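SAM-dependent O-methyltransferase (Thermotoga maritima, PDB 1O54) probably methylates N1 of adenosine 58 in tRNA, using S-adenosyl-L-methionine as the methyl donor, and works as a tetramer built from two dimers. Local coordinates at residues A[143-148]-A[170-175]; A[115-120]-A[180-185]; A[129-134]-A[164-169]. All coordinates share one frame; numbering follows the deposited sequence. Where two conformers were deposited one is given.

Contact 1 of 3, residues A[143-148]-A[170-175]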
# COMPACT_ATOMS: atom_id res chain seq x y z
N TYR A 143 9.07 -17.14 -27.80
CA TYR A 143 9.63 -16.42 -28.92
C TYR A 143 10.62 -15.38 -28.42
O TYR A 143 10.26 -14.50 -27.63
CB TYR A 143 8.52 -15.76 -29.71
CG TYR A 143 7.68 -16.70 -30.52
CD1 TYR A 143 6.76 -17.55 -29.93
CD2 TYR A 143 7.74 -16.68 -31.91
CE1 TYR A 143 5.96 -18.39 -30.71
CE2 TYR A 143 6.96 -17.52 -32.69
CZ TYR A 143 6.08 -18.37 -32.09
OH TYR A 143 5.31 -19.20 -32.88
N GLU A 144 11.84 -15.48 -28.88
CA GLU A 144 12.90 -14.56 -28.50
C GLU A 144 13.84 -14.38 -29.64
O GLU A 144 14.70 -15.21 -29.87
CB GLU A 144 13.66 -15.11 -27.32
CG GLU A 144 14.82 -14.25 -26.85
CD GLU A 144 14.38 -12.86 -26.50
OE1 GLU A 144 13.84 -12.66 -25.37
OE2 GLU A 144 14.55 -11.97 -27.36
N LYS A 145 13.66 -13.27 -30.34
CA LYS A 145 14.48 -12.94 -31.51
C LYS A 145 15.93 -12.56 -31.14
O LYS A 145 16.80 -12.56 -32.01
CB LYS A 145 13.83 -11.78 -32.29
CG LYS A 145 13.73 -10.47 -31.51
CD LYS A 145 13.06 -9.37 -32.33
CE LYS A 145 12.74 -8.18 -31.46
NZ LYS A 145 12.19 -7.03 -32.26
N ARG A 146 16.17 -12.20 -29.89
CA ARG A 146 17.53 -11.86 -29.44
C ARG A 146 18.31 -13.13 -29.11
O ARG A 146 18.08 -13.75 -28.09
CB ARG A 146 17.50 -10.92 -28.24
CG ARG A 146 16.80 -9.60 -28.48
CD ARG A 146 16.52 -8.85 -27.19
NE ARG A 146 15.60 -9.60 -26.32
CZ ARG A 146 15.37 -9.31 -25.04
NH1 ARG A 146 15.96 -8.27 -24.46
NH2 ARG A 146 14.53 -10.05 -24.34
N GLU A 147 19.21 -13.52 -30.00
CA GLU A 147 19.96 -14.77 -29.84
C GLU A 147 20.62 -14.90 -28.47
O GLU A 147 20.63 -15.98 -27.87
CB GLU A 147 21.04 -14.92 -30.95
CG GLU A 147 21.95 -16.12 -30.74
CD GLU A 147 22.90 -16.38 -31.91
OE1 GLU A 147 22.98 -15.51 -32.81
OE2 GLU A 147 23.56 -17.45 -31.91
N GLU A 148 21.23 -13.81 -27.99
CA GLU A 148 21.91 -13.90 -26.69
C GLU A 148 20.96 -14.26 -25.55
O GLU A 148 21.31 -15.04 -24.67
CB GLU A 148 22.72 -12.63 -26.37
CG GLU A 148 21.95 -11.35 -26.08
CD GLU A 148 22.84 -10.30 -25.41
OE1 GLU A 148 22.60 -9.96 -24.23
OE2 GLU A 148 23.80 -9.85 -26.05
N VAL A 170 13.75 -18.60 -32.15
CA VAL A 170 14.44 -17.36 -32.37
C VAL A 170 13.80 -16.76 -33.59
O VAL A 170 14.25 -16.94 -34.70
CB VAL A 170 15.96 -17.53 -32.56
CG1 VAL A 170 16.61 -16.17 -32.73
CG2 VAL A 170 16.55 -18.28 -31.37
N ARG A 171 12.70 -16.07 -33.33
CA ARG A 171 11.77 -15.65 -34.37
C ARG A 171 11.22 -14.29 -34.03
O ARG A 171 10.86 -14.03 -32.88
CB ARG A 171 10.62 -16.64 -34.46
CG ARG A 171 10.97 -18.01 -35.03
CD ARG A 171 11.02 -18.03 -36.54
NE ARG A 171 9.74 -17.59 -37.08
CZ ARG A 171 8.65 -18.36 -37.15
NH1 ARG A 171 8.71 -19.64 -36.85
NH2 ARG A 171 7.50 -17.85 -37.60
N ASP A 172 11.11 -13.44 -35.05
CA ASP A 172 10.50 -12.11 -34.90
C ASP A 172 8.97 -12.23 -34.91
O ASP A 172 8.40 -12.83 -35.80
CB ASP A 172 10.94 -11.24 -36.07
CG ASP A 172 10.70 -9.77 -35.81
OD1 ASP A 172 9.79 -9.41 -35.03
OD2 ASP A 172 11.39 -8.89 -36.37
N ILE A 173 8.31 -11.65 -33.92
CA ILE A 173 6.86 -11.83 -33.76
C ILE A 173 6.04 -10.85 -34.62
O ILE A 173 4.82 -10.95 -34.66
CB ILE A 173 6.45 -11.74 -32.28
CG1 ILE A 173 6.78 -10.37 -31.66
CG2 ILE A 173 7.15 -12.82 -31.48
CD1 ILE A 173 6.14 -10.14 -30.32
N SER A 174 6.72 -9.95 -35.34
CA SER A 174 6.05 -9.02 -36.25
C SER A 174 5.27 -9.74 -37.35
O SER A 174 4.28 -9.22 -37.84
CB SER A 174 7.08 -8.06 -36.87
OG SER A 174 7.62 -7.27 -35.82
N GLU A 175 5.72 -10.93 -37.73
CA GLU A 175 5.03 -11.76 -38.73
C GLU A 175 3.93 -12.69 -38.13
O GLU A 175 3.37 -13.53 -38.85
CB GLU A 175 6.05 -12.64 -39.42
O HOH W 1 9.56 -7.58 -33.08
O HOH W 2 10.76 -12.13 -30.97

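Contact 2 of 3, residues A[115-120]-A[180-185]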
# COMPACT_ATOMS: atom_id res chain seq x y z
N ARG A 115 -1.10 -25.16 -23.88
CA ARG A 115 -0.17 -24.59 -24.85
C ARG A 115 -0.17 -23.06 -24.60
O ARG A 115 -1.24 -22.41 -24.66
CB ARG A 115 -0.63 -24.90 -26.27
CG ARG A 115 -0.50 -26.40 -26.60
CD ARG A 115 -1.32 -26.88 -27.81
NE ARG A 115 -0.86 -26.25 -29.05
CZ ARG A 115 -1.49 -25.28 -29.72
NH1 ARG A 115 -2.64 -24.78 -29.29
NH2 ARG A 115 -0.99 -24.83 -30.85
N ILE A 116 1.01 -22.53 -24.36
CA ILE A 116 1.18 -21.15 -23.91
C ILE A 116 2.23 -20.47 -24.80
O ILE A 116 3.28 -21.06 -25.07
CB ILE A 116 1.74 -21.15 -22.47
CG1 ILE A 116 0.83 -21.91 -21.50
CG2 ILE A 116 2.00 -19.70 -22.02
CD1 ILE A 116 -0.50 -21.32 -21.32
N ILE A 117 1.97 -19.24 -25.22
CA ILE A 117 2.98 -18.43 -25.92
C ILE A 117 3.57 -17.47 -24.89
O ILE A 117 2.84 -16.84 -24.13
CB ILE A 117 2.37 -17.68 -27.12
CG1 ILE A 117 2.09 -18.69 -28.26
CG2 ILE A 117 3.24 -16.55 -27.61
CD1 ILE A 117 1.25 -18.13 -29.36
N ASP A 118 4.89 -17.32 -24.92
CA ASP A 118 5.62 -16.39 -24.06
C ASP A 118 6.55 -15.58 -24.95
O ASP A 118 7.33 -16.14 -25.71
CB ASP A 118 6.43 -17.20 -23.06
CG ASP A 118 7.26 -16.35 -22.13
OD1 ASP A 118 8.46 -16.70 -21.88
OD2 ASP A 118 6.82 -15.31 -21.61
N THR A 119 6.47 -14.26 -24.90
CA THR A 119 7.41 -13.45 -25.67
C THR A 119 7.50 -12.03 -25.11
O THR A 119 6.47 -11.51 -24.73
CB THR A 119 6.97 -13.42 -27.13
OG1 THR A 119 8.02 -12.85 -27.96
CG2 THR A 119 5.73 -12.59 -27.40
N GLY A 120 8.67 -11.40 -25.06
CA GLY A 120 9.97 -12.00 -25.19
C GLY A 120 10.26 -12.88 -24.00
O GLY A 120 9.40 -13.09 -23.15
N LYS A 180 -1.90 -21.61 -33.30
CA LYS A 180 -3.26 -21.16 -33.13
C LYS A 180 -3.91 -21.88 -31.98
O LYS A 180 -3.48 -22.95 -31.54
CB LYS A 180 -4.09 -21.42 -34.40
CG LYS A 180 -3.61 -20.70 -35.62
CD LYS A 180 -3.84 -19.21 -35.53
CE LYS A 180 -3.73 -18.54 -36.91
NZ LYS A 180 -2.87 -17.31 -36.94
N ASP A 181 -4.98 -21.27 -31.51
CA ASP A 181 -5.79 -21.81 -30.47
C ASP A 181 -5.02 -22.09 -29.18
O ASP A 181 -5.35 -23.02 -28.46
CB ASP A 181 -6.49 -23.06 -30.96
CG ASP A 181 -7.54 -22.74 -32.01
OD1 ASP A 181 -7.56 -23.44 -33.01
OD2 ASP A 181 -8.34 -21.80 -31.87
N VAL A 182 -4.02 -21.25 -28.88
CA VAL A 182 -3.27 -21.45 -27.64
C VAL A 182 -4.14 -21.05 -26.43
O VAL A 182 -5.08 -20.24 -26.55
CB VAL A 182 -1.88 -20.75 -27.62
CG1 VAL A 182 -1.06 -21.15 -28.82
CG2 VAL A 182 -2.02 -19.23 -27.48
N ASP A 183 -3.84 -21.65 -25.29
CA ASP A 183 -4.68 -21.47 -24.11
C ASP A 183 -4.51 -20.10 -23.47
O ASP A 183 -5.47 -19.51 -22.95
CB ASP A 183 -4.37 -22.56 -23.12
CG ASP A 183 -4.73 -23.91 -23.66
OD1 ASP A 183 -5.93 -24.23 -23.63
OD2 ASP A 183 -3.89 -24.68 -24.18
N ALA A 184 -3.27 -19.61 -23.48
CA ALA A 184 -2.94 -18.32 -22.86
C ALA A 184 -1.66 -17.78 -23.50
O ALA A 184 -0.89 -18.53 -24.11
CB ALA A 184 -2.76 -18.45 -21.39
N LEU A 185 -1.44 -16.49 -23.31
CA LEU A 185 -0.33 -15.80 -23.92
C LEU A 185 0.14 -14.73 -22.97
O LEU A 185 -0.64 -13.93 -22.47
CB LEU A 185 -0.75 -15.21 -25.26
CG LEU A 185 0.36 -14.61 -26.14
CD1 LEU A 185 -0.01 -14.72 -27.59
CD2 LEU A 185 0.66 -13.18 -25.72
O HOH W 3 -4.29 -25.19 -27.00

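Contact 3 of 3, residues A[129-134]-A[164-169]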
# COMPACT_ATOMS: atom_id res chain seq x y z
N VAL A 129 8.29 -20.11 -14.81
CA VAL A 129 7.06 -20.21 -14.05
C VAL A 129 5.95 -20.85 -14.91
O VAL A 129 5.19 -21.74 -14.46
CB VAL A 129 6.61 -18.81 -13.54
CG1 VAL A 129 5.24 -18.86 -12.92
CG2 VAL A 129 7.64 -18.30 -12.55
N LEU A 130 5.85 -20.39 -16.15
CA LEU A 130 4.87 -20.93 -17.09
C LEU A 130 5.17 -22.41 -17.36
O LEU A 130 4.24 -23.21 -17.44
CB LEU A 130 4.91 -20.11 -18.40
CG LEU A 130 4.48 -18.63 -18.25
CD1 LEU A 130 4.76 -17.86 -19.55
CD2 LEU A 130 3.02 -18.49 -17.82
N ALA A 131 6.44 -22.74 -17.55
CA ALA A 131 6.86 -24.14 -17.81
C ALA A 131 6.45 -25.06 -16.66
O ALA A 131 5.96 -26.16 -16.89
CB ALA A 131 8.35 -24.23 -18.03
N ARG A 132 6.65 -24.64 -15.42
CA ARG A 132 6.22 -25.45 -14.28
C ARG A 132 4.72 -25.67 -14.35
O ARG A 132 4.23 -26.81 -14.13
CB ARG A 132 6.59 -24.81 -12.96
CG ARG A 132 8.02 -24.98 -12.61
CD ARG A 132 8.26 -24.66 -11.17
NE ARG A 132 9.56 -25.12 -10.75
CZ ARG A 132 10.06 -24.87 -9.54
NH1 ARG A 132 9.35 -24.18 -8.67
NH2 ARG A 132 11.24 -25.33 -9.22
N ALA A 133 3.97 -24.62 -14.68
CA ALA A 133 2.53 -24.69 -14.68
C ALA A 133 1.89 -25.53 -15.79
O ALA A 133 0.78 -26.03 -15.60
CB ALA A 133 1.94 -23.29 -14.71
N VAL A 134 2.53 -25.68 -16.94
CA VAL A 134 1.90 -26.46 -18.03
C VAL A 134 2.03 -27.98 -17.82
O VAL A 134 1.45 -28.78 -18.58
CB VAL A 134 2.44 -26.08 -19.42
CG1 VAL A 134 2.24 -24.55 -19.73
CG2 VAL A 134 3.90 -26.46 -19.56
N GLU A 164 12.67 -29.25 -21.39
CA GLU A 164 11.82 -30.17 -22.14
C GLU A 164 10.41 -29.63 -22.37
O GLU A 164 9.71 -30.08 -23.27
CB GLU A 164 11.73 -31.52 -21.45
CG GLU A 164 13.04 -32.29 -21.40
CD GLU A 164 14.00 -31.82 -20.34
OE1 GLU A 164 13.61 -31.01 -19.44
OE2 GLU A 164 15.18 -32.29 -20.40
N ARG A 165 10.00 -28.64 -21.56
CA ARG A 165 8.66 -28.08 -21.65
C ARG A 165 8.58 -26.78 -22.44
O ARG A 165 7.49 -26.22 -22.62
CB ARG A 165 8.11 -27.82 -20.25
CG ARG A 165 8.07 -29.03 -19.35
CD ARG A 165 7.53 -28.69 -18.00
NE ARG A 165 7.46 -29.88 -17.15
CZ ARG A 165 6.76 -29.94 -16.03
NH1 ARG A 165 6.09 -28.88 -15.60
NH2 ARG A 165 6.74 -31.08 -15.35
N VAL A 166 9.71 -26.33 -23.00
CA VAL A 166 9.79 -25.04 -23.64
C VAL A 166 10.45 -25.18 -25.00
O VAL A 166 11.54 -25.74 -25.12
CB VAL A 166 10.60 -24.02 -22.80
CG1 VAL A 166 10.61 -22.65 -23.44
CG2 VAL A 166 10.01 -23.94 -21.38
N THR A 167 9.76 -24.70 -26.02
CA THR A 167 10.29 -24.59 -27.37
C THR A 167 10.71 -23.14 -27.58
O THR A 167 9.87 -22.27 -27.82
CB THR A 167 9.24 -25.03 -28.40
OG1 THR A 167 8.86 -26.39 -28.16
CG2 THR A 167 9.77 -25.00 -29.83
N ILE A 168 12.00 -22.88 -27.51
CA ILE A 168 12.53 -21.54 -27.74
C ILE A 168 12.71 -21.30 -29.22
O ILE A 168 13.44 -22.07 -29.88
CB ILE A 168 13.89 -21.34 -27.01
CG1 ILE A 168 13.71 -21.53 -25.50
CG2 ILE A 168 14.44 -19.95 -27.28
CD1 ILE A 168 15.00 -21.76 -24.75
N LYS A 169 12.03 -20.26 -29.74
CA LYS A 169 11.99 -19.96 -31.15
C LYS A 169 12.64 -18.61 -31.40
O LYS A 169 12.17 -17.58 -30.88
CB LYS A 169 10.53 -19.99 -31.64
CG LYS A 169 9.89 -21.35 -31.40
CD LYS A 169 8.40 -21.43 -31.79
CE LYS A 169 8.17 -21.21 -33.24
NZ LYS A 169 6.91 -21.90 -33.70

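Contact 1 of 3, residues A[143-148]-A[170-175]
The Y143 side chain lies against I173 and R171. Its CB meets CG2 of I173 at 3.7 Å, and its ring carbon CD2 comes 3.8 Å from CB of R171. Y143 and R171 run side by side in the same direction, with ring and guanidinium planes 73° apart. Their polar ends are held outside the two segments: Y143 OH bonds E179, and the R171 guanidinium pairs with D178. V170 meets the backbone of the other segment: its CA hydrogen points at O of E144, 3.3 Å away, and CG1 lies against O of K145.

K145 and D172 are joined by water. K145 NZ donates to a water that in turn donates to D172 OD1, while NZ and OD1 stay 4.4 Å apart. The lysine chain is extended beyond CG, which carries NZ out to this water. D172 OD1 also accepts from S174 N, closing an Asx turn. E144 turns away from 170-175. R146 grips it side-on, NE to OE2 at 2.8 Å and NH2 to OE1. E144 OE1 also takes the backbone N-H groups of V121 and G122. E144 and D172 are both predicted to bind S-adenosyl-L-methionine.

The contact joins the loops that follow strands 139-143 and 166-169, a usual cofactor edge in class I methyltransferases. R146 occupies the N-cap position of helix 147-159, and V170 touches A150 on that helix.

Contact 2 of 3, residues A[115-120]-A[180-185]
R115 reaches over the end of segment 180-185 and grips O of K180 end-on. NH1 bonds this oxygen at 3.0 Å and NH2 at 3.2 Å, with the oxygen close to the guanidinium plane. The bend at chi3 (65°) turns the head toward the K180 carbonyl. NH1 also donates to a water at the group's edge. D183 OD2 takes the R115 N-H at 2.8 Å in a nearly straight bond. D183 N returns a bond to R115 O. Further along, the strands pair in parallel, with I117 N bonded to A184 O.

On one face, CD1 of I116 rests on CB of A184 at 3.7 Å. I117 has CG1 beside its backbone N (chi1 -73°) and CG2 anti to it, which sends the branches to different partners. On the other face, CG2 meets CD1 of L185 at 3.7 Å. CD1 touches CG1 of V182, before the corner at D183, the two side chains crossing at about a right angle. With an alanine in place of R115, O of K180 would probably lose both guanidinium donors and the 180-182 turn its tether.

D183 OD1 has salt bridges to K204 and to K15 of the second subunit. The aspartate thus ties the corner before A184 to that subunit. The two lysines probably offset the nearby D114 and stabilise the carboxylate.

Contact 3 of 3, residues A[129-134]-A[164-169]
In this Rossmann-like methyltransferase domain, helix 125-134 packs against the parallel part of the central sheet, and this contact joins its last turns to the start of strand 166-169. The helix follows strand 115-119 and leads into strand 139-143, as in a beta-alpha-beta crossover. The CB of A131 sits 3.7 Å from CG2 of V166. V166 places that methyl beside its own backbone N, with CG1 anti to the N (chi1 -177°). V166 also rests on A142 of the neighbouring strand and on L157 of helix 147-159. The short methyl of A131 lets the helix come close to the turn that leads into the strand, with CA atoms of A131 and R165 5.8 Å apart.

R165, in the 3-10 turn before the strand, points toward the helix. Its chain is extended from CG to NE and runs past the A131 carbonyl, with CD 3.2 Å from A131 O. Beyond it, NH2 forms a salt bridge with E112 of the second subunit, while R132 on the helix pairs with D109 of the same subunit. R165 thus holds the helix backbone and the second subunit at once. NH1 donates to A131 O at 3.0 Å in a nearly straight bond of 169°, with the oxygen only 1° out of the guanidinium plane.

All three contacts lie in one Rossmann-like domain and belong to one sheet and its connections. Contact 2 pairs strands 115-119 and 182-187 within the sheet, and along the chain its segments enclose those of the other two contacts. Contact 3 sets helix 125-134 against strand 166-169, its centre about 10 Å from that of contact 2. Contact 1 lies at the loop ends, about 15 Å from contact 2 and 16 Å from contact 3, centre to centre, and its segments alternate with those of contact 3. Backbone bonds Y143 N to D118 O and E144 N to K169 O join it to both. Contacts 2 and 3 touch the second subunit, whereas contact 1 holds predicted cofactor-binding residues.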